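Local coordinates for separin (Saccharomyces cerevisiae, PDB 5U1T), which cleaves the Scc1 subunit of cohesin as a caspase-like cysteine protease, releasing sister chromatids at the onset of anaphase, and is held inactive by securin until then, at residues F472-C477 and I600-M605; I494-S499 and S505-N510; D606-L611 and S639-Y644. All coordinates share one frame; numbering follows the deposited sequence.

Interaction 1: F472-C477 and I600-M605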
loop_
_atom_site.group_PDB
_atom_site.type_symbol
_atom_site.label_atom_id
_atom_site.label_comp_id
_atom_site.label_asym_id
_atom_site.label_seq_id
_atom_site.Cartn_x
_atom_site.Cartn_y
_atom_site.Cartn_z
ATOM N N PHE A 472 22.721 -10.492 -21.885
ATOM C CA PHE A 472 22.314 -11.433 -22.902
ATOM C C PHE A 472 21.872 -12.777 -22.366
ATOM O O PHE A 472 20.901 -13.326 -22.813
ATOM C CB PHE A 472 23.397 -11.647 -23.945
ATOM C CG PHE A 472 23.042 -12.704 -24.928
ATOM C CD1 PHE A 472 22.206 -12.428 -25.966
ATOM C CD2 PHE A 472 23.483 -13.982 -24.765
ATOM C CE1 PHE A 472 21.832 -13.402 -26.847
ATOM C CE2 PHE A 472 23.114 -14.960 -25.637
ATOM C CZ PHE A 472 22.290 -14.670 -26.682
ATOM N N VAL A 473 22.578 -13.302 -21.387
ATOM C CA VAL A 473 22.253 -14.600 -20.854
ATOM C C VAL A 473 20.987 -14.601 -20.037
ATOM O O VAL A 473 20.337 -15.602 -19.930
ATOM C CB VAL A 473 23.422 -15.206 -20.081
ATOM C CG1 VAL A 473 23.879 -14.282 -18.995
ATOM C CG2 VAL A 473 23.030 -16.529 -19.493
ATOM N N PHE A 474 20.644 -13.475 -19.454
ATOM C CA PHE A 474 19.424 -13.377 -18.706
ATOM C C PHE A 474 18.272 -13.292 -19.666
ATOM O O PHE A 474 17.271 -13.931 -19.517
ATOM C CB PHE A 474 19.458 -12.145 -17.840
ATOM C CG PHE A 474 19.432 -12.453 -16.405
ATOM C CD1 PHE A 474 18.259 -12.763 -15.790
ATOM C CD2 PHE A 474 20.582 -12.489 -15.696
ATOM C CE1 PHE A 474 18.227 -13.076 -14.469
ATOM C CE2 PHE A 474 20.567 -12.801 -14.374
ATOM C CZ PHE A 474 19.385 -13.097 -13.756
ATOM N N ASP A 475 18.461 -12.485 -20.679
ATOM C CA ASP A 475 17.503 -12.276 -21.725
ATOM C C ASP A 475 17.185 -13.583 -22.421
ATOM O O ASP A 475 16.041 -13.875 -22.680
ATOM C CB ASP A 475 18.127 -11.291 -22.688
ATOM C CG ASP A 475 17.203 -10.836 -23.730
ATOM O OD1 ASP A 475 16.002 -10.937 -23.538
ATOM O OD2 ASP A 475 17.681 -10.359 -24.754
ATOM N N PHE A 476 18.202 -14.372 -22.720
ATOM C CA PHE A 476 18.016 -15.644 -23.369
ATOM C C PHE A 476 17.345 -16.666 -22.487
ATOM O O PHE A 476 16.499 -17.393 -22.925
ATOM C CB PHE A 476 19.361 -16.206 -23.815
ATOM C CG PHE A 476 19.279 -17.593 -24.367
ATOM C CD1 PHE A 476 19.315 -18.669 -23.539
ATOM C CD2 PHE A 476 19.147 -17.805 -25.703
ATOM C CE1 PHE A 476 19.214 -19.935 -24.031
ATOM C CE2 PHE A 476 19.052 -19.069 -26.207
ATOM C CZ PHE A 476 19.081 -20.135 -25.367
ATOM N N CYS A 477 17.720 -16.712 -21.227
ATOM C CA CYS A 477 17.168 -17.693 -20.327
ATOM C C CYS A 477 15.769 -17.431 -19.868
ATOM O O CYS A 477 15.026 -18.350 -19.642
ATOM C CB CYS A 477 18.056 -17.842 -19.118
ATOM S SG CYS A 477 19.515 -18.816 -19.424
ATOM N N ILE A 600 21.889 -3.017 -20.213
ATOM C CA ILE A 600 21.614 -3.282 -18.844
ATOM C C ILE A 600 20.788 -4.519 -18.786
ATOM O O ILE A 600 19.883 -4.698 -19.553
ATOM C CB ILE A 600 20.903 -2.101 -18.215
ATOM C CG1 ILE A 600 21.826 -0.920 -18.274
ATOM C CG2 ILE A 600 20.616 -2.353 -16.762
ATOM C CD1 ILE A 600 23.033 -1.118 -17.414
ATOM N N SER A 601 21.117 -5.372 -17.839
ATOM C CA SER A 601 20.370 -6.587 -17.541
ATOM C C SER A 601 18.963 -6.357 -17.080
ATOM O O SER A 601 18.644 -5.329 -16.558
ATOM C CB SER A 601 21.082 -7.453 -16.495
ATOM O OG SER A 601 22.126 -6.796 -15.814
ATOM N N SER A 602 18.123 -7.355 -17.241
ATOM C CA SER A 602 16.795 -7.277 -16.724
ATOM C C SER A 602 16.930 -7.591 -15.284
ATOM O O SER A 602 16.132 -7.196 -14.480
ATOM C CB SER A 602 15.890 -8.267 -17.413
ATOM O OG SER A 602 16.102 -9.559 -16.923
ATOM N N PHE A 603 17.968 -8.318 -14.960
ATOM C CA PHE A 603 18.269 -8.617 -13.576
ATOM C C PHE A 603 18.531 -7.305 -12.817
ATOM O O PHE A 603 18.119 -7.134 -11.670
ATOM C CB PHE A 603 19.469 -9.547 -13.519
ATOM C CG PHE A 603 19.859 -9.977 -12.152
ATOM C CD1 PHE A 603 19.065 -10.855 -11.431
ATOM C CD2 PHE A 603 21.059 -9.557 -11.604
ATOM C CE1 PHE A 603 19.452 -11.300 -10.190
ATOM C CE2 PHE A 603 21.443 -9.988 -10.348
ATOM C CZ PHE A 603 20.634 -10.869 -9.646
ATOM N N GLU A 604 19.211 -6.371 -13.466
ATOM C CA GLU A 604 19.507 -5.115 -12.811
ATOM C C GLU A 604 18.295 -4.162 -12.827
ATOM O O GLU A 604 18.007 -3.526 -11.817
ATOM C CB GLU A 604 20.715 -4.445 -13.443
ATOM C CG GLU A 604 21.153 -3.247 -12.660
ATOM C CD GLU A 604 22.221 -2.474 -13.358
ATOM O OE1 GLU A 604 22.266 -1.249 -13.174
ATOM O OE2 GLU A 604 23.012 -3.088 -14.109
ATOM N N MET A 605 17.603 -4.089 -13.966
ATOM C CA MET A 605 16.334 -3.368 -14.100
ATOM C C MET A 605 15.331 -3.697 -13.002
ATOM O O MET A 605 14.768 -2.807 -12.369
ATOM C CB MET A 605 15.678 -3.670 -15.450
ATOM C CG MET A 605 16.467 -3.198 -16.650
ATOM S SD MET A 605 16.588 -1.406 -16.575
ATOM C CE MET A 605 18.283 -1.156 -15.991
#
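Ser602 and Phe603, at the start of helix 602-617, meet Phe474 on helix 470-485, and the CA atoms of Phe474 and Ser602 are 6.9 Å apart. Ser601 occupies the N-cap position; its carbonyl O accepts a bond from Met605 N at 3.1 Å. Ser602 makes the lighter contact: its OG lies 4.0 Å from Phe474 CD1, approaching the ring obliquely, and is hydrogen-bonded to Gln478, one turn further along helix 470-485. Phe603 carries most of the packing on its side. Its CB sits over one face of the Phe474 ring, 3.6 Å from the centroid and 15° off the normal, in a CH-pi contact. Because CG lies anti to the backbone N (chi1 -178°), the Phe603 ring is carried past the far rim of Phe474: CD1 approaches Phe474 CZ, the centroids are 4.9 Å apart, and the planes, at 25°, are nearly parallel but hardly overlap. Helix 523-533 supports both rings through Ile528 and Leu532, and an aromatic side chain of the other protein chain, probably securin, meets the Phe603 ring at a small angle. Glu604 turns to another side of the helix, where its carboxylate is hydrogen-bonded by Tyr585, Tyr638 and Trp589, so this acidic group is satisfied away from the phenylalanines. Apolar faces joined across more than a hundred residues, with a single serine hydroxyl at the margin, make this helix-to-helix packing of the alpha-helical domain of separase, with Phe603 also at the interface with the other chain.

Interaction 2: I494-S499 and S505-N510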
loop_
_atom_site.group_PDB
_atom_site.type_symbol
_atom_site.label_atom_id
_atom_site.label_comp_id
_atom_site.label_asym_id
_atom_site.label_seq_id
_atom_site.Cartn_x
_atom_site.Cartn_y
_atom_site.Cartn_z
ATOM N N ILE A 494 15.593 -31.374 -13.975
ATOM C CA ILE A 494 16.324 -31.988 -15.081
ATOM C C ILE A 494 17.621 -31.226 -15.259
ATOM O O ILE A 494 17.585 -30.032 -15.547
ATOM C CB ILE A 494 15.546 -31.912 -16.430
ATOM C CG1 ILE A 494 14.200 -32.638 -16.377
ATOM C CG2 ILE A 494 16.413 -32.399 -17.572
ATOM C CD1 ILE A 494 14.271 -33.939 -15.669
ATOM N N GLU A 495 18.771 -31.862 -15.106
ATOM C CA GLU A 495 19.999 -31.125 -15.419
ATOM C C GLU A 495 20.267 -31.091 -16.913
ATOM O O GLU A 495 20.845 -32.023 -17.468
ATOM C CB GLU A 495 21.199 -31.720 -14.729
ATOM C CG GLU A 495 22.421 -30.943 -15.063
ATOM C CD GLU A 495 23.629 -31.500 -14.386
ATOM O OE1 GLU A 495 24.635 -30.771 -14.259
ATOM O OE2 GLU A 495 23.586 -32.674 -13.974
ATOM N N PHE A 496 19.843 -30.029 -17.572
ATOM C CA PHE A 496 19.846 -30.043 -19.021
ATOM C C PHE A 496 21.226 -30.259 -19.595
ATOM O O PHE A 496 22.205 -29.688 -19.117
ATOM C CB PHE A 496 19.231 -28.768 -19.548
ATOM C CG PHE A 496 17.772 -28.659 -19.230
ATOM C CD1 PHE A 496 16.844 -29.399 -19.944
ATOM C CD2 PHE A 496 17.326 -27.844 -18.185
ATOM C CE1 PHE A 496 15.507 -29.304 -19.655
ATOM C CE2 PHE A 496 15.988 -27.756 -17.887
ATOM C CZ PHE A 496 15.077 -28.481 -18.624
ATOM N N SER A 497 21.280 -31.111 -20.613
ATOM C CA SER A 497 22.536 -31.524 -21.229
ATOM C C SER A 497 23.154 -30.431 -22.076
ATOM O O SER A 497 22.449 -29.691 -22.766
ATOM C CB SER A 497 22.319 -32.771 -22.075
ATOM O OG SER A 497 21.344 -32.557 -23.084
ATOM N N ASN A 498 24.461 -30.329 -22.014
ATOM C CA ASN A 498 25.231 -29.353 -22.748
ATOM C C ASN A 498 24.799 -27.922 -22.528
ATOM O O ASN A 498 24.509 -27.201 -23.442
ATOM C CB ASN A 498 25.329 -29.714 -24.232
ATOM C CG ASN A 498 26.355 -28.893 -24.982
ATOM O OD1 ASN A 498 27.342 -28.485 -24.431
ATOM N ND2 ASN A 498 26.118 -28.650 -26.229
ATOM N N SER A 499 24.743 -27.529 -21.275
ATOM C CA SER A 499 24.432 -26.144 -20.919
ATOM C C SER A 499 25.306 -25.724 -19.752
ATOM O O SER A 499 25.789 -26.577 -18.991
ATOM C CB SER A 499 22.951 -25.978 -20.571
ATOM O OG SER A 499 22.573 -26.873 -19.538
ATOM N N SER A 505 21.242 -21.728 -13.641
ATOM C CA SER A 505 20.940 -20.873 -12.502
ATOM C C SER A 505 19.791 -19.880 -12.779
ATOM O O SER A 505 18.833 -19.793 -12.018
ATOM C CB SER A 505 22.193 -20.112 -12.087
ATOM O OG SER A 505 21.984 -19.473 -10.842
ATOM N N VAL A 506 19.892 -19.151 -13.882
ATOM C CA VAL A 506 18.838 -18.235 -14.260
ATOM C C VAL A 506 17.562 -18.987 -14.587
ATOM O O VAL A 506 16.490 -18.570 -14.171
ATOM C CB VAL A 506 19.252 -17.349 -15.450
ATOM C CG1 VAL A 506 18.084 -16.551 -15.960
ATOM C CG2 VAL A 506 20.381 -16.422 -15.034
ATOM N N LEU A 507 17.655 -20.109 -15.294
ATOM C CA LEU A 507 16.437 -20.840 -15.678
ATOM C C LEU A 507 15.713 -21.461 -14.480
ATOM O O LEU A 507 14.509 -21.324 -14.375
ATOM C CB LEU A 507 16.729 -21.933 -16.711
ATOM C CG LEU A 507 15.489 -22.711 -17.188
ATOM C CD1 LEU A 507 14.855 -22.096 -18.412
ATOM C CD2 LEU A 507 15.811 -24.169 -17.425
ATOM N N TYR A 508 16.417 -22.145 -13.587
ATOM C CA TYR A 508 15.726 -22.774 -12.471
ATOM C C TYR A 508 15.458 -21.776 -11.342
ATOM O O TYR A 508 14.551 -21.973 -10.536
ATOM C CB TYR A 508 16.510 -23.980 -11.950
ATOM C CG TYR A 508 16.244 -25.240 -12.748
ATOM C CD1 TYR A 508 15.082 -25.976 -12.548
ATOM C CD2 TYR A 508 17.146 -25.691 -13.720
ATOM C CE1 TYR A 508 14.815 -27.128 -13.285
ATOM C CE2 TYR A 508 16.885 -26.851 -14.455
ATOM C CZ TYR A 508 15.714 -27.566 -14.229
ATOM O OH TYR A 508 15.427 -28.717 -14.948
ATOM N N GLY A 509 16.241 -20.705 -11.302
ATOM C CA GLY A 509 15.964 -19.597 -10.417
ATOM C C GLY A 509 14.545 -19.088 -10.620
ATOM O O GLY A 509 13.851 -18.791 -9.653
ATOM N N ASN A 510 14.116 -19.010 -11.880
ATOM C CA ASN A 510 12.773 -18.555 -12.225
ATOM C C ASN A 510 11.705 -19.618 -12.047
ATOM O O ASN A 510 10.523 -19.324 -12.162
ATOM C CB ASN A 510 12.729 -18.058 -13.667
ATOM C CG ASN A 510 13.182 -16.620 -13.800
ATOM O OD1 ASN A 510 14.355 -16.335 -14.060
ATOM N ND2 ASN A 510 12.250 -15.696 -13.612
#
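Tyr508 and Phe496 lie rim to rim, neither over the other's face, with planes at 25° and centroids 5.9 Å apart. The tyrosine reaches from helix 501-509 into the loop before it, and its OH donates to Ile494 O at 2.6 Å. The acceptor lies at the edge of the tyrosine ring, near its plane; seen from the acceptor, the C=O...OH angle is 118° and the hydroxyl is tilted 20° out of the carbonyl plane. Phe496 brings CE2 to the outer end of the tyrosine and also to Leu507 CD2, 3.6 Å away, the leucine crossing the phenylalanine at about a right angle. On the loop's own side, Ile494 CG2 stands 3.8 Å above one face of the Phe496 ring, offset toward the rim. Ser499 OG donates back to Phe496 O at 2.9 Å, from above the carbonyl plane, and probably helps hold the loop's course. Phe455 meets Phe496 edge-to-face, and Phe529 of helix 523-533 touches Tyr508. The loop thus lies on the helix that follows it through aromatic and aliphatic contact, while one phenol-to-carbonyl bond satisfies a polar backbone oxygen beside the rings.

Interaction 3: D606-L611 and S639-Y644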
loop_
_atom_site.group_PDB
_atom_site.type_symbol
_atom_site.label_atom_id
_atom_site.label_comp_id
_atom_site.label_asym_id
_atom_site.label_seq_id
_atom_site.Cartn_x
_atom_site.Cartn_y
_atom_site.Cartn_z
ATOM N N ASP A 606 15.094 -4.985 -12.807
ATOM C CA ASP A 606 14.165 -5.448 -11.796
ATOM C C ASP A 606 14.676 -5.119 -10.424
ATOM O O ASP A 606 13.893 -4.889 -9.519
ATOM C CB ASP A 606 13.940 -6.950 -11.897
ATOM C CG ASP A 606 13.278 -7.350 -13.189
ATOM O OD1 ASP A 606 12.844 -6.448 -13.959
ATOM O OD2 ASP A 606 13.195 -8.579 -13.434
ATOM N N PHE A 607 15.999 -5.120 -10.277
ATOM C CA PHE A 607 16.629 -4.827 -8.997
ATOM C C PHE A 607 16.347 -3.388 -8.565
ATOM O O PHE A 607 15.919 -3.132 -7.431
ATOM C CB PHE A 607 18.137 -5.060 -9.068
ATOM C CG PHE A 607 18.895 -4.399 -7.961
ATOM C CD1 PHE A 607 18.765 -4.840 -6.652
ATOM C CD2 PHE A 607 19.737 -3.324 -8.223
ATOM C CE1 PHE A 607 19.455 -4.219 -5.623
ATOM C CE2 PHE A 607 20.435 -2.705 -7.198
ATOM C CZ PHE A 607 20.290 -3.157 -5.895
ATOM N N VAL A 608 16.597 -2.469 -9.493
ATOM C CA VAL A 608 16.423 -1.050 -9.277
ATOM C C VAL A 608 14.982 -0.729 -8.913
ATOM O O VAL A 608 14.739 0.034 -7.973
ATOM C CB VAL A 608 16.813 -0.260 -10.510
ATOM C CG1 VAL A 608 16.610 1.209 -10.284
ATOM C CG2 VAL A 608 18.232 -0.531 -10.854
ATOM N N LYS A 609 14.036 -1.307 -9.646
ATOM C CA LYS A 609 12.632 -1.130 -9.321
ATOM C C LYS A 609 12.335 -1.615 -7.902
ATOM O O LYS A 609 11.664 -0.917 -7.129
ATOM C CB LYS A 609 11.745 -1.847 -10.334
ATOM C CG LYS A 609 11.630 -1.096 -11.653
ATOM C CD LYS A 609 11.668 -2.013 -12.875
ATOM C CE LYS A 609 10.655 -3.149 -12.801
ATOM N NZ LYS A 609 10.374 -3.668 -14.165
ATOM N N MET A 610 12.866 -2.778 -7.539
ATOM C CA MET A 610 12.658 -3.325 -6.205
ATOM C C MET A 610 13.343 -2.479 -5.103
ATOM O O MET A 610 12.953 -2.523 -3.932
ATOM C CB MET A 610 13.144 -4.772 -6.167
ATOM C CG MET A 610 12.595 -5.630 -5.055
ATOM S SD MET A 610 10.907 -5.260 -4.469
ATOM C CE MET A 610 9.853 -5.281 -5.954
ATOM N N LEU A 611 14.354 -1.703 -5.495
ATOM C CA LEU A 611 15.187 -0.951 -4.555
ATOM C C LEU A 611 14.536 0.380 -4.234
ATOM O O LEU A 611 14.486 0.793 -3.071
ATOM C CB LEU A 611 16.595 -0.729 -5.133
ATOM C CG LEU A 611 17.608 0.074 -4.307
ATOM C CD1 LEU A 611 17.932 -0.637 -3.007
ATOM C CD2 LEU A 611 18.869 0.324 -5.100
ATOM N N SER A 639 17.071 4.344 -19.674
ATOM C CA SER A 639 15.914 5.084 -20.159
ATOM C C SER A 639 14.626 4.313 -19.925
ATOM O O SER A 639 13.578 4.920 -19.690
ATOM C CB SER A 639 16.055 5.413 -21.646
ATOM O OG SER A 639 15.405 4.434 -22.448
ATOM N N SER A 640 14.704 2.986 -19.976
ATOM C CA SER A 640 13.515 2.138 -19.846
ATOM C C SER A 640 12.948 2.181 -18.434
ATOM O O SER A 640 11.768 1.920 -18.200
ATOM C CB SER A 640 13.838 0.681 -20.235
ATOM O OG SER A 640 14.406 -0.061 -19.159
ATOM N N ILE A 641 13.807 2.524 -17.491
ATOM C CA ILE A 641 13.462 2.448 -16.086
ATOM C C ILE A 641 13.130 3.833 -15.518
ATOM O O ILE A 641 12.531 3.940 -14.457
ATOM C CB ILE A 641 14.615 1.817 -15.315
ATOM C CG1 ILE A 641 14.110 0.897 -14.242
ATOM C CG2 ILE A 641 15.538 2.866 -14.712
ATOM C CD1 ILE A 641 15.248 0.378 -13.449
ATOM N N VAL A 642 13.510 4.883 -16.249
ATOM C CA VAL A 642 13.311 6.274 -15.840
ATOM C C VAL A 642 11.852 6.651 -15.481
ATOM O O VAL A 642 11.637 7.506 -14.621
ATOM C CB VAL A 642 13.838 7.238 -16.939
ATOM C CG1 VAL A 642 13.432 8.679 -16.660
ATOM C CG2 VAL A 642 15.345 7.139 -17.037
ATOM N N PRO A 643 10.848 6.026 -16.124
ATOM C CA PRO A 643 9.493 6.189 -15.568
ATOM C C PRO A 643 9.393 5.854 -14.075
ATOM O O PRO A 643 8.578 6.446 -13.354
ATOM C CB PRO A 643 8.658 5.196 -16.388
ATOM C CG PRO A 643 9.334 5.182 -17.722
ATOM C CD PRO A 643 10.816 5.395 -17.460
ATOM N N TYR A 644 10.203 4.908 -13.611
ATOM C CA TYR A 644 10.170 4.548 -12.205
ATOM C C TYR A 644 10.922 5.568 -11.381
ATOM O O TYR A 644 10.519 5.884 -10.259
ATOM C CB TYR A 644 10.756 3.166 -11.963
ATOM C CG TYR A 644 9.869 2.044 -12.422
ATOM C CD1 TYR A 644 9.871 1.639 -13.753
ATOM C CD2 TYR A 644 9.048 1.380 -11.532
ATOM C CE1 TYR A 644 9.073 0.616 -14.182
ATOM C CE2 TYR A 644 8.249 0.354 -11.949
ATOM C CZ TYR A 644 8.267 -0.028 -13.277
ATOM O OH TYR A 644 7.474 -1.066 -13.714
#
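Lys609 lays its aliphatic chain over the face of the Tyr644 ring. CG stands above the middle of the ring, 3.5 Å from the centroid and 9° off the normal, a CH-pi contact. The chain bends at chi2 (140°) and again at chi3 (53°), which carries CD toward Tyr644 CE1 and CZ and brings the end of the lysine alongside the phenol, with CE 3.9 Å from Tyr644 OH. Next to this pair, Ile641 CD1 rests on Val608 CB, 3.4 Å away, and touches Val608 CG1 too, while Ile641 CG1 lies 4.0 Å from Lys609 CD; one isoleucine thus fills the corner between two consecutive residues of the helix. These contacts join helix 602-617 to the start of helix 642-655 and the residues just before it, within the alpha-helical domain of separase. Helix 621-633, which lies between them in the chain, helps to close the same corner, since its Ile631 packs on both Val608 and Ile641. Backbone bonding places Tyr644: its N donates to Ile641 O at 2.7 Å, and that same oxygen lies in the plane of the tyrosine ring, at its edge. Beyond Tyr644, helix 680-689 approaches with Glu681 and Leu685. The lysine ammonium has an intrahelical partner one turn back: Lys609 NZ stands 3.7 Å from Asp606 OD1, a long salt bridge. Further round helix 602-617, Asp606, Phe607 and Met610 pack against side chains of another protein chain, probably securin.

In the fold
Interactions 1 and 3 use successive turns of helix 602-617, and their centres lie about 13 Å apart; Met605 of interaction 1 touches Ile641 and Ser640 of interaction 3. Interaction 2 is nested in the chain between the two segments of interaction 1 and meets it where Val506 packs on Phe474 and Cys477, joining helices 470-485 and 501-509. Interactions 2 and 3 do not touch. The first two contacts are buried: interaction 1 relies on aromatic packing, whereas interaction 2, a local loop-to-helix contact, adds a phenol-to-carbonyl hydrogen bond. Interaction 3, only partly buried, combines a buried aliphatic corner with a lysine laid along a tyrosine.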